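Local coordinates for Dot/Icm T4SS effector (Legionella pneumophila, PDB 6VVC), which is an effector kinase delivered into host cells by the Dot/Icm secretion system and activated by host inositol hexakisphosphate, at residues F155-I160 with D217-F222; L62-H67 with L142-I147; H29-P34 with I120-I125; I163-K168 with Q204-T209. All blocks are in the same frame, centred on the assembly; numbering follows the deposited sequence.

Contact 1 (F155-I160 with D217-F222). With EDO (1,2-ethanediol), chain C; EDO (1,2-ethanediol), chain E.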
# COMPACT_ATOMS: atom_id res chain seq x y z
N PHE A 155 -13.60 10.13 6.39
CA PHE A 155 -12.77 9.23 5.60
C PHE A 155 -13.26 7.80 5.81
O PHE A 155 -13.33 7.33 6.95
CB PHE A 155 -11.30 9.33 5.97
CG PHE A 155 -10.40 8.59 5.03
CD1 PHE A 155 -9.90 9.21 3.90
CD2 PHE A 155 -10.07 7.26 5.26
CE1 PHE A 155 -9.09 8.53 3.02
CE2 PHE A 155 -9.26 6.57 4.39
CZ PHE A 155 -8.76 7.21 3.26
N TYR A 156 -13.60 7.13 4.72
CA TYR A 156 -14.06 5.75 4.78
C TYR A 156 -12.86 4.82 4.71
O TYR A 156 -12.12 4.83 3.72
CB TYR A 156 -15.03 5.46 3.64
CG TYR A 156 -15.46 4.01 3.61
CD1 TYR A 156 -16.12 3.45 4.69
CD2 TYR A 156 -15.18 3.21 2.51
CE1 TYR A 156 -16.51 2.13 4.68
CE2 TYR A 156 -15.57 1.88 2.49
CZ TYR A 156 -16.23 1.35 3.58
OH TYR A 156 -16.62 0.03 3.57
N MET A 157 -12.67 4.01 5.75
CA MET A 157 -11.63 2.99 5.76
C MET A 157 -12.27 1.66 5.38
O MET A 157 -13.02 1.10 6.19
CB MET A 157 -10.96 2.91 7.12
CG MET A 157 -10.06 4.10 7.43
SD MET A 157 -8.82 3.79 8.70
CE MET A 157 -9.85 3.36 10.10
N PRO A 158 -12.03 1.14 4.18
CA PRO A 158 -12.77 -0.05 3.75
C PRO A 158 -12.49 -1.27 4.61
O PRO A 158 -11.39 -1.47 5.12
CB PRO A 158 -12.29 -0.26 2.30
CG PRO A 158 -11.79 1.07 1.87
CD PRO A 158 -11.18 1.68 3.10
N LYS A 159 -13.52 -2.10 4.75
CA LYS A 159 -13.48 -3.33 5.53
C LYS A 159 -13.26 -4.51 4.60
O LYS A 159 -13.30 -4.39 3.37
CB LYS A 159 -14.77 -3.48 6.33
CG LYS A 159 -15.14 -2.22 7.12
CD LYS A 159 -14.02 -1.83 8.08
CE LYS A 159 -14.42 -0.70 9.02
NZ LYS A 159 -14.70 0.59 8.32
N ILE A 160 -13.01 -5.68 5.19
CA ILE A 160 -12.64 -6.85 4.39
C ILE A 160 -12.93 -8.12 5.18
O ILE A 160 -12.92 -8.12 6.41
CB ILE A 160 -11.14 -6.77 3.98
CG1 ILE A 160 -10.84 -7.81 2.90
CG2 ILE A 160 -10.24 -6.99 5.18
CD1 ILE A 160 -9.44 -7.73 2.34
N ASP A 217 -6.57 -0.06 6.84
CA ASP A 217 -6.77 1.00 7.82
C ASP A 217 -5.71 2.09 7.69
O ASP A 217 -4.97 2.40 8.62
CB ASP A 217 -6.80 0.42 9.24
CG ASP A 217 -8.06 -0.40 9.51
OD1 ASP A 217 -9.00 -0.34 8.69
OD2 ASP A 217 -8.11 -1.09 10.55
N LEU A 218 -5.65 2.69 6.50
CA LEU A 218 -4.80 3.85 6.23
C LEU A 218 -5.69 5.09 6.32
O LEU A 218 -6.26 5.54 5.33
CB LEU A 218 -4.12 3.74 4.87
CG LEU A 218 -3.05 2.65 4.70
CD1 LEU A 218 -3.68 1.31 4.35
CD2 LEU A 218 -2.03 3.05 3.64
N ASP A 219 -5.81 5.63 7.53
CA ASP A 219 -6.64 6.80 7.77
C ASP A 219 -6.09 7.99 7.00
O ASP A 219 -5.00 8.49 7.31
CB ASP A 219 -6.71 7.12 9.26
CG ASP A 219 -7.94 7.93 9.63
OD1 ASP A 219 -8.52 8.58 8.74
OD2 ASP A 219 -8.32 7.93 10.82
N GLY A 220 -6.82 8.45 5.98
CA GLY A 220 -6.36 9.53 5.14
C GLY A 220 -5.41 9.12 4.03
O GLY A 220 -4.92 9.99 3.31
N GLY A 221 -5.14 7.82 3.89
CA GLY A 221 -4.30 7.34 2.81
C GLY A 221 -2.83 7.33 3.18
O GLY A 221 -2.43 7.51 4.33
N PHE A 222 -2.01 7.11 2.15
CA PHE A 222 -0.57 7.05 2.35
C PHE A 222 -0.03 8.39 2.86
O PHE A 222 -0.56 9.46 2.54
CB PHE A 222 0.15 6.70 1.05
CG PHE A 222 -0.11 5.30 0.56
CD1 PHE A 222 0.09 4.21 1.38
CD2 PHE A 222 -0.56 5.09 -0.73
CE1 PHE A 222 -0.15 2.92 0.92
CE2 PHE A 222 -0.80 3.81 -1.20
CZ PHE A 222 -0.60 2.72 -0.37
C1 EDO C . -11.77 -2.28 10.76
O1 EDO C . -11.28 -1.03 10.24
C2 EDO C . -10.70 -2.89 11.65
O2 EDO C . -9.61 -3.35 10.84
C1 EDO E . -18.93 -2.22 7.27
O1 EDO E . -20.32 -2.49 7.05
C2 EDO E . -18.54 -0.95 6.53
O2 EDO E . -17.92 -0.03 7.44
O HOH W 1 -9.11 -0.12 5.47
O HOH W 2 -10.32 -2.51 7.38

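Contact 2 (L62-H67 with L142-I147)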
# COMPACT_ATOMS: atom_id res chain seq x y z
N LEU A 62 -10.03 -1.66 -9.15
CA LEU A 62 -10.94 -2.08 -8.09
C LEU A 62 -10.37 -1.64 -6.75
O LEU A 62 -9.26 -2.04 -6.37
CB LEU A 62 -11.11 -3.60 -8.14
CG LEU A 62 -12.23 -4.24 -7.30
CD1 LEU A 62 -12.42 -5.68 -7.75
CD2 LEU A 62 -11.91 -4.17 -5.82
N MET A 63 -11.12 -0.80 -6.03
CA MET A 63 -10.61 -0.19 -4.81
C MET A 63 -11.01 -0.95 -3.55
O MET A 63 -10.16 -1.22 -2.70
CB MET A 63 -11.09 1.27 -4.72
CG MET A 63 -10.56 2.14 -5.86
SD MET A 63 -10.90 3.90 -5.65
CE MET A 63 -12.69 3.89 -5.57
N TRP A 64 -12.29 -1.30 -3.40
CA TRP A 64 -12.72 -2.05 -2.22
C TRP A 64 -14.03 -2.75 -2.51
O TRP A 64 -14.70 -2.48 -3.51
CB TRP A 64 -12.84 -1.14 -0.99
CG TRP A 64 -13.98 -0.15 -1.01
CD1 TRP A 64 -15.30 -0.40 -0.78
CD2 TRP A 64 -13.88 1.26 -1.26
NE1 TRP A 64 -16.03 0.76 -0.87
CE2 TRP A 64 -15.18 1.79 -1.17
CE3 TRP A 64 -12.82 2.12 -1.55
CZ2 TRP A 64 -15.45 3.15 -1.36
CZ3 TRP A 64 -13.08 3.47 -1.74
CH2 TRP A 64 -14.39 3.97 -1.64
N LYS A 65 -14.39 -3.66 -1.61
CA LYS A 65 -15.64 -4.40 -1.68
C LYS A 65 -16.61 -3.83 -0.65
O LYS A 65 -16.26 -3.68 0.52
CB LYS A 65 -15.42 -5.89 -1.43
CG LYS A 65 -16.63 -6.76 -1.72
CD LYS A 65 -16.35 -8.22 -1.44
CE LYS A 65 -17.47 -9.11 -1.94
NZ LYS A 65 -17.27 -10.53 -1.54
N SER A 66 -17.83 -3.53 -1.09
CA SER A 66 -18.85 -3.01 -0.20
C SER A 66 -19.56 -4.15 0.52
O SER A 66 -19.49 -5.32 0.13
CB SER A 66 -19.87 -2.17 -0.97
OG SER A 66 -19.37 -0.87 -1.22
N HIS A 67 -20.26 -3.78 1.59
CA HIS A 67 -21.00 -4.74 2.40
C HIS A 67 -22.36 -5.03 1.79
O HIS A 67 -22.93 -4.18 1.10
CB HIS A 67 -21.15 -4.22 3.83
CG HIS A 67 -22.03 -5.07 4.69
ND1 HIS A 67 -23.40 -5.01 4.64
CD2 HIS A 67 -21.72 -6.00 5.63
CE1 HIS A 67 -23.91 -5.87 5.51
NE2 HIS A 67 -22.91 -6.48 6.12
N LEU A 142 -7.37 0.79 0.27
CA LEU A 142 -7.37 2.24 0.39
C LEU A 142 -8.79 2.78 0.24
O LEU A 142 -9.56 2.30 -0.60
CB LEU A 142 -6.46 2.88 -0.66
CG LEU A 142 -5.03 2.35 -0.74
CD1 LEU A 142 -4.26 3.02 -1.87
CD2 LEU A 142 -4.32 2.56 0.59
N GLY A 143 -9.12 3.80 1.04
CA GLY A 143 -10.39 4.46 0.96
C GLY A 143 -10.29 5.86 0.39
O GLY A 143 -9.28 6.25 -0.22
N LEU A 144 -11.35 6.64 0.60
CA LEU A 144 -11.44 8.00 0.09
C LEU A 144 -12.18 8.86 1.10
O LEU A 144 -12.88 8.35 1.98
CB LEU A 144 -12.18 8.05 -1.26
CG LEU A 144 -11.53 7.41 -2.49
CD1 LEU A 144 -12.51 7.44 -3.66
CD2 LEU A 144 -10.24 8.12 -2.87
N TRP A 145 -12.03 10.18 0.96
CA TRP A 145 -12.81 11.12 1.75
C TRP A 145 -14.21 11.24 1.14
O TRP A 145 -14.35 11.55 -0.05
CB TRP A 145 -12.15 12.49 1.78
CG TRP A 145 -10.94 12.59 2.66
CD1 TRP A 145 -9.64 12.50 2.27
CD2 TRP A 145 -10.93 12.81 4.08
NE1 TRP A 145 -8.81 12.65 3.36
CE2 TRP A 145 -9.58 12.84 4.48
CE3 TRP A 145 -11.92 12.98 5.04
CZ2 TRP A 145 -9.20 13.03 5.81
CZ3 TRP A 145 -11.54 13.17 6.36
CH2 TRP A 145 -10.19 13.20 6.73
N ASN A 146 -15.24 11.01 1.94
CA ASN A 146 -16.61 11.21 1.51
C ASN A 146 -16.98 12.68 1.72
O ASN A 146 -16.98 13.17 2.85
CB ASN A 146 -17.56 10.29 2.27
CG ASN A 146 -18.97 10.33 1.71
OD1 ASN A 146 -19.59 11.39 1.62
ND2 ASN A 146 -19.49 9.16 1.34
N ILE A 147 -17.28 13.37 0.62
CA ILE A 147 -17.57 14.80 0.65
C ILE A 147 -19.02 15.08 0.25
O ILE A 147 -19.37 16.22 -0.07
CB ILE A 147 -16.60 15.58 -0.25
CG1 ILE A 147 -16.67 15.05 -1.69
CG2 ILE A 147 -15.18 15.50 0.29
CD1 ILE A 147 -16.00 15.93 -2.71
O HOH W 3 -7.69 -0.25 -2.41

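Contact 3 (H29-P34 with I120-I125). With EDO (1,2-ethanediol), chain B.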
# COMPACT_ATOMS: atom_id res chain seq x y z
N HIS A 29 -20.27 11.35 -4.27
CA HIS A 29 -19.82 11.16 -2.90
C HIS A 29 -18.34 11.47 -2.71
O HIS A 29 -17.91 11.66 -1.57
CB HIS A 29 -20.08 9.71 -2.44
CG HIS A 29 -21.53 9.40 -2.23
ND1 HIS A 29 -22.11 9.41 -0.98
CD2 HIS A 29 -22.51 9.05 -3.09
CE1 HIS A 29 -23.39 9.09 -1.09
NE2 HIS A 29 -23.66 8.87 -2.36
N TYR A 30 -17.57 11.55 -3.80
CA TYR A 30 -16.11 11.61 -3.68
C TYR A 30 -15.48 12.70 -4.53
O TYR A 30 -14.44 13.25 -4.17
CB TYR A 30 -15.51 10.24 -4.05
CG TYR A 30 -15.99 9.11 -3.18
CD1 TYR A 30 -15.60 9.01 -1.85
CD2 TYR A 30 -16.83 8.12 -3.68
CE1 TYR A 30 -16.03 7.97 -1.05
CE2 TYR A 30 -17.27 7.08 -2.89
CZ TYR A 30 -16.86 7.01 -1.57
OH TYR A 30 -17.29 5.97 -0.78
N LEU A 31 -16.09 13.01 -5.68
CA LEU A 31 -15.61 14.06 -6.56
C LEU A 31 -16.76 14.99 -6.90
O LEU A 31 -17.93 14.58 -6.91
CB LEU A 31 -15.00 13.49 -7.86
CG LEU A 31 -13.78 12.57 -7.76
CD1 LEU A 31 -13.42 12.04 -9.14
CD2 LEU A 31 -12.59 13.28 -7.13
N SER A 32 -16.43 16.25 -7.17
CA SER A 32 -17.46 17.25 -7.43
C SER A 32 -17.92 17.19 -8.89
O SER A 32 -17.38 16.46 -9.71
CB SER A 32 -16.95 18.64 -7.06
OG SER A 32 -15.88 19.04 -7.90
N GLU A 33 -18.94 18.00 -9.19
CA GLU A 33 -19.62 17.88 -10.48
C GLU A 33 -18.70 18.13 -11.67
O GLU A 33 -18.67 17.27 -12.57
CB GLU A 33 -20.81 18.85 -10.50
CG GLU A 33 -21.90 18.50 -9.49
CD GLU A 33 -23.03 19.51 -9.49
OE1 GLU A 33 -22.88 20.58 -10.11
OE2 GLU A 33 -24.09 19.23 -8.88
N PRO A 34 -17.96 19.23 -11.76
CA PRO A 34 -17.25 19.55 -13.00
C PRO A 34 -16.01 18.71 -13.28
O PRO A 34 -15.33 18.97 -14.28
CB PRO A 34 -16.88 21.03 -12.82
CG PRO A 34 -16.74 21.19 -11.36
CD PRO A 34 -17.75 20.27 -10.73
N ILE A 120 -7.24 15.61 -2.33
CA ILE A 120 -6.65 14.40 -1.75
C ILE A 120 -7.19 13.16 -2.44
O ILE A 120 -6.44 12.24 -2.77
CB ILE A 120 -6.90 14.37 -0.23
CG1 ILE A 120 -6.23 15.56 0.44
CG2 ILE A 120 -6.38 13.06 0.37
CD1 ILE A 120 -6.52 15.71 1.92
N ASN A 121 -8.51 13.12 -2.69
CA ASN A 121 -9.09 11.96 -3.36
C ASN A 121 -8.48 11.76 -4.74
O ASN A 121 -8.21 10.62 -5.15
CB ASN A 121 -10.61 12.11 -3.47
CG ASN A 121 -11.32 11.87 -2.14
OD1 ASN A 121 -10.71 11.45 -1.16
ND2 ASN A 121 -12.63 12.12 -2.12
N LEU A 122 -8.26 12.85 -5.48
CA LEU A 122 -7.63 12.72 -6.79
C LEU A 122 -6.21 12.18 -6.68
O LEU A 122 -5.75 11.45 -7.55
CB LEU A 122 -7.64 14.06 -7.52
CG LEU A 122 -9.02 14.55 -7.96
CD1 LEU A 122 -8.96 16.01 -8.40
CD2 LEU A 122 -9.56 13.68 -9.09
N HIS A 123 -5.50 12.54 -5.61
CA HIS A 123 -4.18 11.97 -5.37
C HIS A 123 -4.28 10.48 -5.06
O HIS A 123 -3.49 9.68 -5.56
CB HIS A 123 -3.49 12.72 -4.22
CG HIS A 123 -2.04 12.39 -4.05
ND1 HIS A 123 -1.41 12.43 -2.83
CD2 HIS A 123 -1.10 12.02 -4.95
CE1 HIS A 123 -0.14 12.10 -2.98
NE2 HIS A 123 0.07 11.85 -4.26
N ILE A 124 -5.27 10.09 -4.24
CA ILE A 124 -5.43 8.68 -3.90
C ILE A 124 -5.80 7.86 -5.12
O ILE A 124 -5.28 6.76 -5.32
CB ILE A 124 -6.49 8.52 -2.79
CG1 ILE A 124 -5.99 9.16 -1.49
CG2 ILE A 124 -6.81 7.05 -2.58
CD1 ILE A 124 -7.07 9.29 -0.43
N ILE A 125 -6.71 8.37 -5.96
CA ILE A 125 -7.09 7.63 -7.16
C ILE A 125 -5.87 7.41 -8.05
O ILE A 125 -5.68 6.32 -8.61
CB ILE A 125 -8.21 8.37 -7.92
CG1 ILE A 125 -9.50 8.33 -7.10
CG2 ILE A 125 -8.41 7.76 -9.30
CD1 ILE A 125 -10.57 9.29 -7.58
C1 EDO B . -21.64 5.73 -0.40
O1 EDO B . -22.21 4.55 -0.99
C2 EDO B . -20.33 6.07 -1.09
O2 EDO B . -19.51 4.90 -1.17

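Contact 4 (I163-K168 with Q204-T209)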
# COMPACT_ATOMS: atom_id res chain seq x y z
N ILE A 163 -8.35 -12.80 7.59
CA ILE A 163 -7.90 -13.38 8.85
C ILE A 163 -6.51 -12.85 9.15
O ILE A 163 -5.81 -12.34 8.25
CB ILE A 163 -7.91 -14.93 8.80
CG1 ILE A 163 -7.07 -15.42 7.62
CG2 ILE A 163 -9.33 -15.44 8.68
CD1 ILE A 163 -6.88 -16.92 7.57
N PRO A 164 -6.07 -12.95 10.40
CA PRO A 164 -4.69 -12.54 10.73
C PRO A 164 -3.68 -13.48 10.10
O PRO A 164 -3.95 -14.65 9.84
CB PRO A 164 -4.65 -12.62 12.26
CG PRO A 164 -6.08 -12.63 12.70
CD PRO A 164 -6.82 -13.33 11.61
N ILE A 165 -2.48 -12.94 9.85
CA ILE A 165 -1.42 -13.72 9.23
C ILE A 165 -0.79 -14.65 10.26
O ILE A 165 -0.87 -14.43 11.47
CB ILE A 165 -0.37 -12.79 8.59
CG1 ILE A 165 0.39 -12.02 9.68
CG2 ILE A 165 -1.03 -11.82 7.63
CD1 ILE A 165 1.39 -11.02 9.14
N ASN A 166 -0.14 -15.70 9.76
CA ASN A 166 0.55 -16.67 10.61
C ASN A 166 1.92 -16.97 10.01
O ASN A 166 2.02 -17.32 8.83
CB ASN A 166 -0.28 -17.96 10.74
CG ASN A 166 0.35 -18.95 11.69
OD1 ASN A 166 1.00 -19.90 11.27
ND2 ASN A 166 0.15 -18.73 12.99
N LYS A 167 2.96 -16.85 10.84
CA LYS A 167 4.33 -16.87 10.35
C LYS A 167 4.62 -18.13 9.54
O LYS A 167 5.14 -18.05 8.42
CB LYS A 167 5.31 -16.76 11.52
CG LYS A 167 5.45 -15.36 12.07
CD LYS A 167 6.20 -15.36 13.39
CE LYS A 167 7.66 -15.74 13.20
NZ LYS A 167 8.46 -15.41 14.41
N LYS A 168 4.32 -19.31 10.09
CA LYS A 168 4.72 -20.54 9.43
C LYS A 168 3.89 -20.78 8.17
O LYS A 168 4.44 -21.05 7.10
CB LYS A 168 4.60 -21.73 10.40
CG LYS A 168 3.20 -21.99 10.93
CD LYS A 168 3.14 -23.22 11.84
CE LYS A 168 3.31 -24.51 11.05
NZ LYS A 168 3.15 -25.72 11.91
N GLN A 204 -2.39 -5.51 13.83
CA GLN A 204 -3.79 -5.66 13.46
C GLN A 204 -4.11 -5.08 12.08
O GLN A 204 -5.23 -5.28 11.59
CB GLN A 204 -4.69 -4.98 14.50
CG GLN A 204 -4.50 -3.47 14.63
CD GLN A 204 -3.41 -3.09 15.63
OE1 GLN A 204 -2.42 -3.80 15.79
NE2 GLN A 204 -3.61 -1.97 16.31
N ASN A 205 -3.18 -4.37 11.46
CA ASN A 205 -3.41 -3.78 10.14
C ASN A 205 -2.73 -4.58 9.04
O ASN A 205 -2.53 -4.06 7.93
CB ASN A 205 -2.97 -2.32 10.14
CG ASN A 205 -3.92 -1.43 10.93
OD1 ASN A 205 -5.08 -1.79 11.14
ND2 ASN A 205 -3.43 -0.28 11.38
N LEU A 206 -2.36 -5.83 9.32
CA LEU A 206 -2.01 -6.82 8.32
C LEU A 206 -3.01 -7.96 8.41
O LEU A 206 -3.32 -8.42 9.52
CB LEU A 206 -0.60 -7.37 8.52
CG LEU A 206 0.57 -6.40 8.42
CD1 LEU A 206 1.85 -7.12 8.81
CD2 LEU A 206 0.68 -5.83 7.02
N ILE A 207 -3.52 -8.41 7.27
CA ILE A 207 -4.44 -9.54 7.22
C ILE A 207 -4.14 -10.37 5.98
O ILE A 207 -3.42 -9.94 5.07
CB ILE A 207 -5.92 -9.11 7.24
CG1 ILE A 207 -6.19 -7.95 6.28
CG2 ILE A 207 -6.33 -8.73 8.65
CD1 ILE A 207 -6.35 -8.35 4.84
N ALA A 208 -4.68 -11.58 5.97
CA ALA A 208 -4.52 -12.51 4.86
C ALA A 208 -5.88 -12.91 4.33
O ALA A 208 -6.79 -13.24 5.10
CB ALA A 208 -3.75 -13.76 5.30
N THR A 209 -6.02 -12.86 3.01
CA THR A 209 -7.08 -13.57 2.33
C THR A 209 -6.52 -14.94 1.94
O THR A 209 -5.41 -15.31 2.33
CB THR A 209 -7.57 -12.78 1.12
OG1 THR A 209 -6.57 -12.79 0.09
CG2 THR A 209 -7.86 -11.34 1.51
O HOH W 4 -2.11 -10.24 11.17

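Contact 1 (F155-I160 with D217-F222)
The F155 ring lays one face on the backbone of G220, whose N stands 3.3 Å above the ring plane over its centre. G220 CA makes a CH-pi contact there, 3.8 Å from the ring centroid and 17° off the normal. At the edge, in the plane, sits CG of M157. Following strand 213-215, D217-L218-D219 probably takes the place of the DFG motif of protein kinases, and 155-160 probably that of the hinge. L218 to G221 forms a type II turn, closed by G221 N to L218 O at 2.9 Å, which turns the N and CA of G220 toward the ring face; at positive phi, G220 and G221 adopt backbone shapes that suit a residue without CB. The ring reaches this turn because chi1 of F155, -171°, turns CG away from the backbone N, while W145 meets it edge-to-face. M157 bends at its last torsion and crosses D217 at about a right angle, its SD 3.6 Å from D217 CA. The polar side is bridged by solvent: one water links P158 O to D217 N, and a second links P158 O to D217 OD1. An ethanediol grips both carboxylate oxygens, its O2 lying 2.7 Å from D217 OD2.

Contact 2 (L62-H67 with L142-I147)
W64 directs the edge of its indole at the chain entering strand 144-146. Followed outward, its CB packs on P158, and CG lies between the backbone N and the carbonyl carbon (chi1 69°), a crowded position that swings the six-membered ring toward L142-L144. CE3 then comes 3.4 Å from L142 O, which sits near the ring plane at the edge, so a ring C-H faces a carbonyl oxygen. The next atom round, CZ3, approaches G143 CA at 3.9 Å and, again near the ring plane, L144 CG at 4.3 Å. Beside it, M63 puts its CG anti to the carbonyl carbon and bends at the last torsion (chi3 -59°), carrying CE to within 4.0 Å of L144 CD1; the two side chains cross at about a right angle. No direct hydrogen bond joins the segments. A water does so instead, donating to M63 O at 2.7 Å and accepting from L142 N at 2.9 Å. Both M63 and W64 point to this side because they form a classic beta bulge opposite V47 of strand 46-53. The contact thus joins strand 56-65, at one edge of the four-stranded antiparallel sheet, to strand 144-146, with M63 and L144 resting on I40 of strand 38-43 and on helix 114-133 through Q128, N121 and I124, and Y156 of strand 154-156 meeting the indole edge-to-face.

Contact 3 (H29-P34 with I120-I125)
This is a loop-to-helix contact in which Y30 and L31, between strands 24-25 and 38-43, settle against N121, L122 and I125 of helix 114-133. That helix lies beside the sheet of the N-terminal part and probably corresponds to the C helix of the kinase fold. One polar bond and a small apolar patch make the join. N121 ND2 donates to Y30 O at 3.0 Å with an N-H...O angle of 162°. The donor approaches a lone pair in the carbonyl plane, and the oxygen is only 3° out of the amide plane of N121, so both flat groups are well oriented for the bond. The same ND2 also donates to W145 O, so the amide ties the loop and strand 144-146 to one turn of helix and is held against rotation. The aromatic ring of Y30 runs away from the helix, presenting an edge toward ND2 and packing on L144 and I40. L31 does the reverse: its branch turns back to the helix, where it crosses L122 at a slant, and F38 touches L31, L122 and I125 alike. CD1 of L31 reaches I125 CD1 at 4.3 Å. Closest of the apolar pairs is CD2 of L31 with CD2 of L122, at 3.6 Å.

Contact 4 (I163-K168 with Q204-T209)
I165 forms the apolar centre by setting two branches against strand 206-208: CD1 meets L206 CD1 at 3.9 Å, and CG2 lies 4.1 Å from A208 CB. The strand belongs to the two-stranded antiparallel pair with 213-215, which probably corresponds to the hairpin that follows the catalytic loop in protein kinases, and 163-168 leads into helix 167-186. CG1 of I165 sits between its backbone N and carbonyl carbon (chi1 68°), a rotamer that sends CD1 toward L206 and leaves I165 CG2 over the neighbouring backbone, 3.8 Å from I207 C. The I165 and L206 side chains meet at a slant. Outside the two segments, V213 and I174 touch I165, and F177 lies on L206, so the patch fills the angle between hairpin and helix. One step outward, I163 CG1 comes 4.4 Å from A208 CB, and CG2 of I207 packs toward the carbonyl of I163. At the polar margin I163 and A208 form a single antiparallel bridge, a hydrogen-bonded pair. I163 N donates to A208 O almost straight, with an N-H...O angle of 177° though tilted 20° from the carbonyl plane. Because I207 bonds to K214 on the other edge, strand 206-208 is gripped from both edges. A water continues the join past the bridge, accepting from I165 N and donating to L206 O. Further along, N166 is the N-cap of helix 167-186. The return bond of the bridge is the shorter one: A208 N to I163 O, 2.7 Å.

How the contacts relate
Contacts 1 and 2 have centres 8 Å apart and share the sheet of strands 144-146 and 154-156, joined where Y156 N probably bonds L144 O at 3.1 Å. Contact 3 lies about 12 Å from contact 2, centre to centre, and interlocks with it along the chain. It meets contact 1 where F155 packs on I124. Contact 4 sits about 31 Å, centre to centre, from contact 3, across the chain's centre. It touches contact 1, where D217 OD2 lies 3.2 Å from N205 OD1, an arrangement consistent with the metal-binding aspartate and asparagine of protein kinases. Contact 1 thus probably lies between the two lobes at the active-site cleft.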